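Local structure of 6-phospho-beta-d glycosidase (Streptococcus pyogenes, 5FOO) at residues 296-301 and 394-399; 85-90 and 139-144; 171-174 and 178-181; 433-438 and 444-449. The protein probably hydrolyses 6-phosphorylated beta-glucosides as a family 1 glycoside hydrolase, releasing glucose 6-phosphate, and binds the inhibitor 6-phosphocyclophellitol. The protein carries 1 engineered substitution. One frame throughout, in Å; residues are numbered along the deposited sequence.

Contact 1: 296-301 and 394-399. With JAZ (6-phosphocyclophellitol), chain G.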
loop_
_atom_site.group_PDB
_atom_site.type_symbol
_atom_site.label_atom_id
_atom_site.label_comp_id
_atom_site.label_asym_id
_atom_site.label_seq_id
_atom_site.Cartn_x
_atom_site.Cartn_y
_atom_site.Cartn_z
ATOM N N LEU A 296 -3.133 -7.242 2.090
ATOM C CA LEU A 296 -2.076 -7.273 3.064
ATOM C C LEU A 296 -0.756 -7.182 2.346
ATOM O O LEU A 296 -0.503 -7.965 1.456
ATOM C CB LEU A 296 -2.106 -8.542 3.901
ATOM C CG LEU A 296 -3.359 -8.613 4.744
ATOM C CD1 LEU A 296 -3.269 -9.847 5.611
ATOM C CD2 LEU A 296 -3.568 -7.386 5.632
ATOM N N ASN A 297 0.043 -6.180 2.703
ATOM C CA ASN A 297 1.348 -5.924 2.089
ATOM C C ASN A 297 2.439 -6.571 2.904
ATOM O O ASN A 297 2.437 -6.511 4.135
ATOM C CB ASN A 297 1.665 -4.425 1.926
ATOM C CG ASN A 297 0.742 -3.708 0.936
ATOM O OD1 ASN A 297 0.085 -4.304 0.072
ATOM N ND2 ASN A 297 0.689 -2.416 1.065
ATOM N N PHE A 298 3.349 -7.233 2.200
ATOM C CA PHE A 298 4.558 -7.755 2.827
ATOM C C PHE A 298 5.795 -7.683 1.923
ATOM O O PHE A 298 5.849 -8.300 0.859
ATOM C CB PHE A 298 4.396 -9.219 3.289
ATOM C CG PHE A 298 5.609 -9.708 3.926
ATOM C CD1 PHE A 298 5.891 -9.331 5.231
ATOM C CD2 PHE A 298 6.536 -10.405 3.199
ATOM C CE1 PHE A 298 7.077 -9.717 5.812
ATOM C CE2 PHE A 298 7.709 -10.803 3.750
ATOM C CZ PHE A 298 8.005 -10.435 5.053
ATOM N N TYR A 299 6.810 -6.979 2.385
ATOM C CA TYR A 299 8.069 -6.899 1.604
ATOM C C TYR A 299 9.357 -6.832 2.463
ATOM O O TYR A 299 10.434 -6.995 1.923
ATOM C CB TYR A 299 8.013 -5.717 0.625
ATOM C CG TYR A 299 7.503 -4.479 1.275
ATOM C CD1 TYR A 299 6.131 -4.251 1.377
ATOM C CD2 TYR A 299 8.375 -3.539 1.856
ATOM C CE1 TYR A 299 5.636 -3.121 2.027
ATOM C CE2 TYR A 299 7.864 -2.412 2.495
ATOM C CZ TYR A 299 6.505 -2.223 2.582
ATOM O OH TYR A 299 5.955 -1.124 3.181
ATOM N N HIS A 300 9.232 -6.661 3.773
ATOM C CA HIS A 300 10.263 -7.163 4.662
ATOM C C HIS A 300 9.786 -7.352 6.065
ATOM O O HIS A 300 8.910 -6.630 6.514
ATOM C CB HIS A 300 11.449 -6.188 4.686
ATOM C CG HIS A 300 11.116 -4.842 5.250
ATOM N ND1 HIS A 300 11.106 -4.581 6.606
ATOM C CD2 HIS A 300 10.820 -3.680 4.641
ATOM C CE1 HIS A 300 10.818 -3.313 6.802
ATOM N NE2 HIS A 300 10.654 -2.739 5.627
ATOM N N PRO A 301 10.444 -8.261 6.806
ATOM C CA PRO A 301 10.057 -8.470 8.202
ATOM C C PRO A 301 10.524 -7.332 9.108
ATOM O O PRO A 301 11.337 -6.539 8.696
ATOM C CB PRO A 301 10.784 -9.770 8.533
ATOM C CG PRO A 301 12.065 -9.658 7.759
ATOM C CD PRO A 301 11.587 -9.123 6.437
ATOM N N LYS A 394 9.478 -16.523 -5.763
ATOM C CA LYS A 394 9.247 -17.973 -5.625
ATOM C C LYS A 394 9.178 -18.381 -4.175
ATOM O O LYS A 394 8.204 -19.015 -3.756
ATOM C CB LYS A 394 10.339 -18.758 -6.373
ATOM C CG LYS A 394 10.231 -20.258 -6.313
ATOM C CD LYS A 394 10.776 -20.901 -7.585
ATOM C CE LYS A 394 10.706 -22.425 -7.436
ATOM N NZ LYS A 394 10.782 -23.184 -8.712
ATOM N N GLU A 395 10.167 -17.983 -3.371
ATOM C CA GLU A 395 10.091 -18.286 -1.918
ATOM C C GLU A 395 8.870 -17.728 -1.210
ATOM O O GLU A 395 8.320 -18.391 -0.318
ATOM C CB GLU A 395 11.352 -17.816 -1.146
ATOM C CG GLU A 395 12.615 -18.577 -1.534
ATOM C CD GLU A 395 13.901 -17.972 -0.947
ATOM O OE1 GLU A 395 13.850 -17.343 0.139
ATOM O OE2 GLU A 395 14.963 -18.114 -1.600
ATOM N N HIS A 396 8.483 -16.492 -1.519
ATOM C CA HIS A 396 7.392 -15.852 -0.760
ATOM C C HIS A 396 6.066 -16.560 -1.124
ATOM O O HIS A 396 5.227 -16.868 -0.246
ATOM C CB HIS A 396 7.364 -14.325 -1.009
ATOM C CG HIS A 396 8.403 -13.585 -0.221
ATOM N ND1 HIS A 396 9.741 -13.571 -0.586
ATOM C CD2 HIS A 396 8.319 -12.871 0.927
ATOM C CE1 HIS A 396 10.435 -12.911 0.315
ATOM N NE2 HIS A 396 9.606 -12.468 1.240
ATOM N N LEU A 397 5.944 -16.826 -2.420
ATOM C CA LEU A 397 4.832 -17.595 -2.985
ATOM C C LEU A 397 4.757 -18.989 -2.438
ATOM O O LEU A 397 3.646 -19.503 -2.294
ATOM C CB LEU A 397 4.895 -17.684 -4.507
ATOM C CG LEU A 397 4.133 -16.617 -5.242
ATOM C CD1 LEU A 397 4.495 -16.693 -6.693
ATOM C CD2 LEU A 397 2.640 -16.799 -5.107
ATOM N N THR A 398 5.908 -19.611 -2.132
ATOM C CA THR A 398 5.915 -20.951 -1.560
ATOM C C THR A 398 5.298 -20.884 -0.174
ATOM O O THR A 398 4.542 -21.797 0.249
ATOM C CB THR A 398 7.315 -21.553 -1.500
ATOM O OG1 THR A 398 7.830 -21.668 -2.830
ATOM C CG2 THR A 398 7.266 -22.898 -0.907
ATOM N N TYR A 399 5.607 -19.825 0.571
ATOM C CA TYR A 399 5.023 -19.747 1.882
ATOM C C TYR A 399 3.565 -19.300 1.856
ATOM O O TYR A 399 2.830 -19.673 2.744
ATOM C CB TYR A 399 5.845 -18.893 2.813
ATOM C CG TYR A 399 7.066 -19.607 3.326
ATOM C CD1 TYR A 399 6.975 -20.455 4.420
ATOM C CD2 TYR A 399 8.286 -19.444 2.709
ATOM C CE1 TYR A 399 8.085 -21.128 4.891
ATOM C CE2 TYR A 399 9.415 -20.100 3.169
ATOM C CZ TYR A 399 9.303 -20.930 4.273
ATOM O OH TYR A 399 10.406 -21.560 4.732
HETATM C C2 JAZ G . 6.649 1.361 -2.538
HETATM C C3 JAZ G . 5.112 1.223 -2.561
HETATM C C4 JAZ G . 4.591 0.780 -1.199
HETATM C C5 JAZ G . 5.196 -0.540 -0.743
HETATM C C6 JAZ G . 6.706 -0.487 -0.819
HETATM C C7 JAZ G . 7.209 -0.012 -2.182
HETATM C C8 JAZ G . 8.728 -0.102 -2.304
HETATM O O9 JAZ G . 9.284 0.781 -1.334
HETATM P P10 JAZ G . 10.677 1.482 -1.640
HETATM O O11 JAZ G . 10.901 2.350 -0.452
HETATM O O12 JAZ G . 10.702 2.067 -2.990
HETATM O O13 JAZ G . 11.659 0.396 -1.706
HETATM O O14 JAZ G . 7.214 0.322 0.250
HETATM O O15 JAZ G . 7.150 1.709 -3.833
HETATM O O16 JAZ G . 4.595 2.496 -2.858
HETATM O O17 JAZ G . 3.177 0.690 -1.226
#
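Phe298 and His396 meet rim to rim. Their ring centroids are 5.7 Å apart and the planes are inclined at 35°. Neither ring covers the other's face. The touching atoms are Phe298 CE2 and His396 CD2, 3.6 Å apart, and each sits at the edge of the partner ring, close to its plane. Phe298 CE2 is also 3.6 Å from His396 NE2. The two side chains approach almost at right angles. The phenyl group reaches the helix because CG of Phe298 is anti to its own nitrogen (chi1 -179°). His396 leaves helix 387-405 toward the barrel. Its ND1 is hydrogen-bonded to Phe392 O, one turn earlier, and its ring stacks on Phe392. Phe298 also rests on Leu364 and Ala345.

The next residue, Tyr299, points its CB away from the helix and belongs to the ligand pocket. C6 of the bound 6-phosphocyclophellitol lies 3.8 Å above its ring plane, offset toward the rim. Tyr299 OH is hydrogen-bonded to Glu165, another pocket residue. His300 ND1 donates a nearly straight bond of 2.9 Å to Pro301 O.

The chain just after barrel strand 293-297 thus meets an outer helix of the TIM barrel, while the adjoining tyrosine faces the inhibitor. The buried ring pair is held by van der Waals packing, and His396 gets its polar fixing from Phe392 O, not from Phe298.

Contact 2: 85-90 and 139-144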
loop_
_atom_site.group_PDB
_atom_site.type_symbol
_atom_site.label_atom_id
_atom_site.label_comp_id
_atom_site.label_asym_id
_atom_site.label_seq_id
_atom_site.Cartn_x
_atom_site.Cartn_y
_atom_site.Cartn_z
ATOM N N ASP A 85 -12.700 21.083 -7.904
ATOM C CA ASP A 85 -12.888 21.911 -6.722
ATOM C C ASP A 85 -13.045 20.875 -5.602
ATOM O O ASP A 85 -13.984 20.094 -5.603
ATOM C CB ASP A 85 -14.127 22.816 -6.943
ATOM C CG ASP A 85 -14.618 23.535 -5.663
ATOM O OD1 ASP A 85 -14.157 23.267 -4.538
ATOM O OD2 ASP A 85 -15.552 24.364 -5.814
ATOM N N PHE A 86 -12.095 20.846 -4.683
ATOM C CA PHE A 86 -12.094 19.899 -3.585
ATOM C C PHE A 86 -13.270 20.035 -2.633
ATOM O O PHE A 86 -13.714 19.038 -2.090
ATOM C CB PHE A 86 -10.819 19.996 -2.756
ATOM C CG PHE A 86 -9.579 19.633 -3.492
ATOM C CD1 PHE A 86 -9.435 18.397 -4.074
ATOM C CD2 PHE A 86 -8.521 20.503 -3.544
ATOM C CE1 PHE A 86 -8.281 18.059 -4.743
ATOM C CE2 PHE A 86 -7.345 20.161 -4.203
ATOM C CZ PHE A 86 -7.222 18.930 -4.799
ATOM N N GLU A 87 -13.742 21.258 -2.414
ATOM C CA GLU A 87 -14.787 21.527 -1.427
ATOM C C GLU A 87 -16.112 20.997 -1.954
ATOM O O GLU A 87 -16.928 20.602 -1.212
ATOM C CB GLU A 87 -14.947 23.050 -1.197
ATOM C CG GLU A 87 -13.745 23.747 -0.597
ATOM C CD GLU A 87 -13.437 23.289 0.838
ATOM O OE1 GLU A 87 -14.301 22.778 1.600
ATOM O OE2 GLU A 87 -12.319 23.472 1.238
ATOM N N GLN A 88 -16.308 20.957 -3.258
ATOM C CA GLN A 88 -17.593 20.527 -3.850
ATOM C C GLN A 88 -17.447 19.189 -4.540
ATOM O O GLN A 88 -18.399 18.695 -5.094
ATOM C CB GLN A 88 -18.061 21.599 -4.873
ATOM C CG GLN A 88 -18.685 22.825 -4.240
ATOM C CD GLN A 88 -20.110 22.526 -3.791
ATOM O OE1 GLN A 88 -21.042 22.485 -4.602
ATOM N NE2 GLN A 88 -20.283 22.287 -2.504
ATOM N N ALA A 89 -16.252 18.605 -4.521
ATOM C CA ALA A 89 -15.915 17.461 -5.350
ATOM C C ALA A 89 -16.482 17.533 -6.791
ATOM O O ALA A 89 -17.097 16.563 -7.283
ATOM C CB ALA A 89 -16.348 16.192 -4.654
ATOM N N THR A 90 -16.293 18.665 -7.472
ATOM C CA THR A 90 -16.564 18.712 -8.889
ATOM C C THR A 90 -15.455 17.980 -9.646
ATOM O O THR A 90 -14.368 17.739 -9.122
ATOM C CB THR A 90 -16.738 20.117 -9.370
ATOM O OG1 THR A 90 -15.609 20.900 -9.006
ATOM C CG2 THR A 90 -17.986 20.718 -8.693
ATOM N N VAL A 139 -11.462 14.717 5.821
ATOM C CA VAL A 139 -12.026 13.371 5.743
ATOM C C VAL A 139 -13.328 13.386 4.989
ATOM O O VAL A 139 -13.575 12.524 4.152
ATOM C CB VAL A 139 -12.271 12.779 7.113
ATOM C CG1 VAL A 139 -13.229 11.581 7.050
ATOM C CG2 VAL A 139 -10.921 12.345 7.676
ATOM N N ASP A 140 -14.166 14.366 5.269
ATOM C CA ASP A 140 -15.441 14.502 4.518
ATOM C C ASP A 140 -15.209 14.794 3.058
ATOM O O ASP A 140 -15.927 14.291 2.249
ATOM C CB ASP A 140 -16.337 15.599 5.112
ATOM C CG ASP A 140 -17.021 15.164 6.410
ATOM O OD1 ASP A 140 -17.257 13.972 6.641
ATOM O OD2 ASP A 140 -17.339 16.027 7.226
ATOM N N LEU A 141 -14.219 15.623 2.712
ATOM C CA LEU A 141 -13.931 15.895 1.318
ATOM C C LEU A 141 -13.375 14.602 0.585
ATOM O O LEU A 141 -13.659 14.358 -0.600
ATOM C CB LEU A 141 -12.957 17.056 1.199
ATOM C CG LEU A 141 -13.363 18.391 1.807
ATOM C CD1 LEU A 141 -12.323 19.454 1.544
ATOM C CD2 LEU A 141 -14.721 18.844 1.283
ATOM N N PHE A 142 -12.615 13.789 1.313
ATOM C CA PHE A 142 -12.158 12.497 0.792
ATOM C C PHE A 142 -13.361 11.588 0.450
ATOM O O PHE A 142 -13.403 10.943 -0.597
ATOM C CB PHE A 142 -11.180 11.851 1.790
ATOM C CG PHE A 142 -10.687 10.491 1.416
ATOM C CD1 PHE A 142 -9.926 10.304 0.298
ATOM C CD2 PHE A 142 -10.908 9.425 2.260
ATOM C CE1 PHE A 142 -9.446 9.083 -0.016
ATOM C CE2 PHE A 142 -10.444 8.186 1.926
ATOM C CZ PHE A 142 -9.726 8.017 0.789
ATOM N N VAL A 143 -14.347 11.594 1.317
ATOM C CA VAL A 143 -15.591 10.841 1.080
ATOM C C VAL A 143 -16.303 11.313 -0.149
ATOM O O VAL A 143 -16.776 10.516 -0.929
ATOM C CB VAL A 143 -16.568 10.932 2.294
ATOM C CG1 VAL A 143 -17.940 10.318 1.990
ATOM C CG2 VAL A 143 -15.929 10.272 3.515
ATOM N N ALA A 144 -16.396 12.610 -0.336
ATOM C CA ALA A 144 -17.026 13.123 -1.521
ATOM C C ALA A 144 -16.276 12.723 -2.785
ATOM O O ALA A 144 -16.898 12.362 -3.818
ATOM C CB ALA A 144 -17.206 14.606 -1.397
HETATM O O HOH W 1 -12.936 16.414 -2.680
#
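Leu141 and Glu87 both turn CG anti to the carbonyl carbon (chi1 -58° and -64°). In Leu141 this carries the two methyls from the helix onto the loop. Glu87 starts away from the helix, but a bend at chi2 (-66°) brings its carboxylate back beside the leucine methyls. Leu141 CD2 lies 3.5 Å from Phe86 O. The other methyl, Leu141 CD1, is 3.9 Å from Glu87 OE1. The carboxylate oxygens of Glu87 have their hydrogen-bond partners elsewhere: OE2 with Tyr130 OH and OE1 with His137 NE2.

Further along, two small side chains meet directly, with Ala89 CB 3.7 Å from Ala144 CB. Beside Leu141, a water links the two backbones by donating to Phe86 O at 2.8 Å and to Leu141 O at 3.0 Å. Within the loop, Asp85 OD1 accepts from Glu87 N at 3.0 Å, which forms an Asx turn.

The contact lays the loop between helices 79-82 and 93-108 against helix 136-153, on the outside of the barrel. Direct contacts across it are van der Waals ones, and the water bridges two carbonyl oxygens that could not bond to each other.

Contact 3: 171-174 and 178-181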
loop_
_atom_site.group_PDB
_atom_site.type_symbol
_atom_site.label_atom_id
_atom_site.label_comp_id
_atom_site.label_asym_id
_atom_site.label_seq_id
_atom_site.Cartn_x
_atom_site.Cartn_y
_atom_site.Cartn_z
ATOM N N GLU A 171 3.172 7.525 10.002
ATOM C CA GLU A 171 4.571 7.514 10.344
ATOM C C GLU A 171 5.375 8.457 9.492
ATOM O O GLU A 171 6.084 9.329 10.045
ATOM C CB GLU A 171 5.159 6.085 10.374
ATOM C CG GLU A 171 4.602 5.398 11.638
ATOM C CD GLU A 171 5.125 3.982 11.956
ATOM O OE1 GLU A 171 5.798 3.426 11.029
ATOM O OE2 GLU A 171 4.842 3.460 13.142
ATOM N N GLY A 172 5.188 8.365 8.172
ATOM C CA GLY A 172 5.864 9.235 7.205
ATOM C C GLY A 172 5.685 10.722 7.436
ATOM O O GLY A 172 6.708 11.485 7.452
ATOM N N SER A 173 4.436 11.148 7.603
ATOM C CA SER A 173 4.104 12.540 7.734
ATOM C C SER A 173 4.340 13.079 9.166
ATOM O O SER A 173 4.697 14.260 9.354
ATOM C CB SER A 173 2.642 12.819 7.256
ATOM O OG SER A 173 2.552 12.935 5.812
ATOM N N TYR A 174 4.141 12.243 10.174
ATOM C CA TYR A 174 4.061 12.765 11.535
ATOM C C TYR A 174 5.023 12.169 12.586
ATOM O O TYR A 174 4.986 12.615 13.689
ATOM C CB TYR A 174 2.611 12.723 12.017
ATOM C CG TYR A 174 1.670 13.647 11.211
ATOM C CD1 TYR A 174 1.594 14.986 11.500
ATOM C CD2 TYR A 174 0.892 13.160 10.114
ATOM C CE1 TYR A 174 0.776 15.854 10.781
ATOM C CE2 TYR A 174 0.036 14.017 9.392
ATOM C CZ TYR A 174 -0.030 15.367 9.723
ATOM O OH TYR A 174 -0.817 16.257 9.025
ATOM N N PHE A 178 9.548 10.950 6.459
ATOM C CA PHE A 178 9.754 10.480 5.073
ATOM C C PHE A 178 8.616 10.756 4.106
ATOM O O PHE A 178 8.741 10.495 2.916
ATOM C CB PHE A 178 10.228 9.012 5.056
ATOM C CG PHE A 178 9.232 8.005 5.604
ATOM C CD1 PHE A 178 8.227 7.453 4.765
ATOM C CD2 PHE A 178 9.317 7.551 6.930
ATOM C CE1 PHE A 178 7.354 6.486 5.271
ATOM C CE2 PHE A 178 8.453 6.564 7.423
ATOM C CZ PHE A 178 7.456 6.062 6.605
ATOM N N HIS A 179 7.531 11.293 4.604
ATOM C CA HIS A 179 6.583 12.038 3.770
ATOM C C HIS A 179 6.514 13.470 4.268
ATOM O O HIS A 179 6.630 13.738 5.484
ATOM C CB HIS A 179 5.134 11.471 3.928
ATOM C CG HIS A 179 4.993 10.060 3.465
ATOM N ND1 HIS A 179 3.827 9.331 3.627
ATOM C CD2 HIS A 179 5.858 9.250 2.802
ATOM C CE1 HIS A 179 3.994 8.119 3.113
ATOM N NE2 HIS A 179 5.218 8.029 2.623
ATOM N N TYR A 180 6.203 14.341 3.343
ATOM C CA TYR A 180 5.798 15.690 3.653
ATOM C C TYR A 180 4.538 15.844 4.515
ATOM O O TYR A 180 3.610 15.053 4.312
ATOM C CB TYR A 180 5.579 16.488 2.333
ATOM C CG TYR A 180 5.435 17.996 2.577
ATOM C CD1 TYR A 180 4.210 18.553 2.868
ATOM C CD2 TYR A 180 6.579 18.849 2.631
ATOM C CE1 TYR A 180 4.089 19.930 3.148
ATOM C CE2 TYR A 180 6.467 20.232 2.892
ATOM C CZ TYR A 180 5.228 20.745 3.169
ATOM O OH TYR A 180 5.088 22.062 3.455
ATOM N N PRO A 181 4.678 16.488 5.702
ATOM C CA PRO A 181 5.282 17.783 5.952
ATOM C C PRO A 181 6.527 17.380 6.748
ATOM O O PRO A 181 7.265 18.238 7.155
ATOM C CB PRO A 181 4.299 18.556 6.833
ATOM C CG PRO A 181 3.490 17.511 7.506
ATOM C CD PRO A 181 3.437 16.361 6.498
HETATM O O HOH W 2 1.579 11.121 3.474
#
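Gly172 O takes two backbone donors from the returning chain. Phe178 N binds it at 3.1 Å, in the carbonyl plane and on a lone pair. His179 N, at 3.0 Å, comes from above that plane, with a straighter N-H approach (164°). Beside them Ser173 OG donates to Tyr180 O over 2.8 Å, the donor also standing above the carbonyl plane. A water gives a proton to the same Ser173 OG and is bonded to His179 ND1, so it joins these two side chains.

Packing centres on Gly172. Its CA sits 3.5 Å from the centroid of the Phe178 ring and almost exactly over the middle of the face, a CH-pi contact. The His179 ring turns a face to the same CA from 4.2 Å, centroid to carbon, with the carbon offset toward the rim. Phe178 holds CG between its own nitrogen and carbonyl carbon (chi1 64°), which folds the phenyl back over the helix. The absence of a side chain on Gly172 admits both rings. Pro181 CD packs 3.7 Å from Ser173 CB.

The chain thus turns back on the C-terminal end of helix 166-174. The turn lies in the segment following barrel strand 159-161 in this TIM-barrel glycosidase.

Contact 4: 433-438 and 444-449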
loop_
_atom_site.group_PDB
_atom_site.type_symbol
_atom_site.label_atom_id
_atom_site.label_comp_id
_atom_site.label_asym_id
_atom_site.label_seq_id
_atom_site.Cartn_x
_atom_site.Cartn_y
_atom_site.Cartn_z
ATOM N N GLY A 433 10.568 -3.854 -10.871
ATOM C CA GLY A 433 9.708 -4.317 -11.934
ATOM C C GLY A 433 9.977 -5.735 -12.348
ATOM O O GLY A 433 11.145 -6.237 -12.300
ATOM N N LEU A 434 8.915 -6.389 -12.800
ATOM C CA LEU A 434 9.090 -7.551 -13.679
ATOM C C LEU A 434 9.541 -7.064 -15.076
ATOM O O LEU A 434 10.087 -7.802 -15.866
ATOM C CB LEU A 434 7.735 -8.254 -13.842
ATOM C CG LEU A 434 7.070 -8.793 -12.607
ATOM C CD1 LEU A 434 5.643 -9.208 -12.950
ATOM C CD2 LEU A 434 7.874 -9.947 -11.993
ATOM N N VAL A 435 9.218 -5.828 -15.393
ATOM C CA VAL A 435 9.496 -5.217 -16.673
ATOM C C VAL A 435 10.264 -3.931 -16.415
ATOM O O VAL A 435 9.827 -3.066 -15.659
ATOM C CB VAL A 435 8.188 -4.865 -17.402
ATOM C CG1 VAL A 435 8.466 -4.203 -18.756
ATOM C CG2 VAL A 435 7.330 -6.143 -17.574
ATOM N N GLU A 436 11.378 -3.801 -17.115
ATOM C CA GLU A 436 12.292 -2.680 -16.984
ATOM C C GLU A 436 11.658 -1.477 -17.638
ATOM O O GLU A 436 11.013 -1.617 -18.672
ATOM C CB GLU A 436 13.581 -3.056 -17.760
ATOM C CG GLU A 436 14.592 -1.962 -17.885
ATOM C CD GLU A 436 15.755 -2.311 -18.801
ATOM O OE1 GLU A 436 15.826 -3.427 -19.417
ATOM O OE2 GLU A 436 16.578 -1.390 -18.900
ATOM N N ASN A 437 11.877 -0.311 -17.090
ATOM C CA ASN A 437 11.567 0.920 -17.763
ATOM C C ASN A 437 12.847 1.740 -17.933
ATOM O O ASN A 437 13.597 1.952 -16.982
ATOM C CB ASN A 437 10.578 1.790 -16.981
ATOM C CG ASN A 437 10.027 2.936 -17.812
ATOM O OD1 ASN A 437 9.998 2.876 -19.068
ATOM N ND2 ASN A 437 9.552 3.952 -17.151
ATOM N N ASN A 438 13.092 2.227 -19.137
ATOM C CA ASN A 438 14.172 3.203 -19.311
ATOM C C ASN A 438 13.581 4.548 -18.930
ATOM O O ASN A 438 12.636 5.023 -19.544
ATOM C CB ASN A 438 14.630 3.201 -20.749
ATOM C CG ASN A 438 15.756 4.182 -21.024
ATOM O OD1 ASN A 438 15.699 5.398 -20.787
ATOM N ND2 ASN A 438 16.801 3.639 -21.493
ATOM N N ARG A 444 9.759 0.173 -22.422
ATOM C CA ARG A 444 9.711 -0.999 -21.532
ATOM C C ARG A 444 10.462 -2.190 -22.132
ATOM O O ARG A 444 10.539 -2.352 -23.341
ATOM C CB ARG A 444 8.271 -1.455 -21.263
ATOM C CG ARG A 444 7.475 -0.622 -20.286
ATOM C CD ARG A 444 7.149 0.732 -20.835
ATOM N NE ARG A 444 6.006 1.331 -20.165
ATOM C CZ ARG A 444 5.960 2.500 -19.539
ATOM N NH1 ARG A 444 7.043 3.293 -19.373
ATOM N NH2 ARG A 444 4.783 2.899 -19.029
ATOM N N ARG A 445 11.004 -3.033 -21.274
ATOM C CA ARG A 445 11.567 -4.278 -21.687
ATOM C C ARG A 445 11.418 -5.312 -20.598
ATOM O O ARG A 445 12.009 -5.169 -19.519
ATOM C CB ARG A 445 13.058 -4.091 -22.006
ATOM C CG ARG A 445 13.657 -5.429 -22.373
ATOM C CD ARG A 445 14.870 -5.344 -23.272
ATOM N NE ARG A 445 15.036 -6.681 -23.856
ATOM C CZ ARG A 445 16.055 -7.095 -24.607
ATOM N NH1 ARG A 445 17.071 -6.277 -24.906
ATOM N NH2 ARG A 445 16.054 -8.362 -25.044
ATOM N N PRO A 446 10.646 -6.376 -20.867
ATOM C CA PRO A 446 10.452 -7.454 -19.863
ATOM C C PRO A 446 11.754 -8.008 -19.357
ATOM O O PRO A 446 12.676 -8.205 -20.152
ATOM C CB PRO A 446 9.735 -8.539 -20.659
ATOM C CG PRO A 446 8.918 -7.752 -21.666
ATOM C CD PRO A 446 9.751 -6.542 -22.042
ATOM N N LYS A 447 11.811 -8.304 -18.063
ATOM C CA LYS A 447 12.971 -8.961 -17.470
ATOM C C LYS A 447 12.672 -10.448 -17.436
ATOM O O LYS A 447 11.511 -10.890 -17.669
ATOM C CB LYS A 447 13.272 -8.438 -16.050
ATOM C CG LYS A 447 13.218 -6.943 -15.903
ATOM C CD LYS A 447 13.629 -6.492 -14.492
ATOM C CE LYS A 447 13.354 -5.006 -14.285
ATOM N NZ LYS A 447 13.266 -4.578 -12.868
ATOM N N ALA A 448 13.703 -11.244 -17.160
ATOM C CA ALA A 448 13.469 -12.671 -16.992
ATOM C C ALA A 448 12.336 -13.001 -16.017
ATOM O O ALA A 448 11.671 -14.020 -16.191
ATOM C CB ALA A 448 14.715 -13.378 -16.532
ATOM N N SER A 449 12.148 -12.199 -14.975
ATOM C CA SER A 449 11.131 -12.540 -13.985
ATOM C C SER A 449 9.738 -12.379 -14.575
ATOM O O SER A 449 8.839 -13.061 -14.144
ATOM C CB SER A 449 11.251 -11.726 -12.708
ATOM O OG SER A 449 11.147 -10.398 -13.055
HETATM O O HOH W 3 15.220 -6.286 -19.330
#
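Glu436 and Arg445 form the hydrogen-bonded pair of this antiparallel hairpin. Glu436 N donates to Arg445 O at 2.8 Å, and Arg445 N returns a bond to Glu436 O at 3.0 Å. Lys447 N continues the pattern beyond the strand by binding Leu434 O at 2.8 Å.

The Lys447 chain, extended beyond CG, passes Leu434 O to reach Gly433 O. Its NZ donates to Gly433 O at 2.8 Å.

Asn437 and Arg444 lie side by side, pointing the same way, with amide and guanidinium planes 88° apart. Arg444 NH1 gives a 3.0 Å bond to Asn437 OD1 from above the amide carbonyl plane. This bond is bent, at 139° about the hydrogen. On the same face as these two, Val435 CG1 packs 3.7 Å from Arg444 CB. Leu434 CD2 touches Ser449 OG at 3.5 Å. A water lies 2.9 Å from Glu436 OE1 and may donate to it.

Several polar ends have further partners. Lys447 NZ has salt bridges to Glu374 and Asp420, Arg444 NH2 to Asp61 and Glu436 OE1 to Arg378. Asn437 ND2 is bonded to Gln442, and Ser449 OG to Asp386.

Three acceptors thus surround the ammonium group of Lys447. Lys447, Arg444 and Glu436 all find partners elsewhere in the chain, which probably offsets the cost of burying the lysine.

From the N terminus, contact 2 comes first and joins the loop after helix 79-82 to helix 136-153, closing 48 intervening residues. Contact 3 follows as a short reversal, with three residues between its segments, at the end of helix 166-174. Contact 1 then spans 92 residues, tying the chain just after barrel strand 293-297 to the outer helix 387-405. Contact 4 is the hairpin 435-437/444-446 with the start of helix 448-459. All four are in series; none nests in or crosses another. Contacts 1 and 2 lie on opposite sides of the chain's centre, 36 Å apart between centres. Contacts 1 and 3 approach to about 8 Å between nearest atoms.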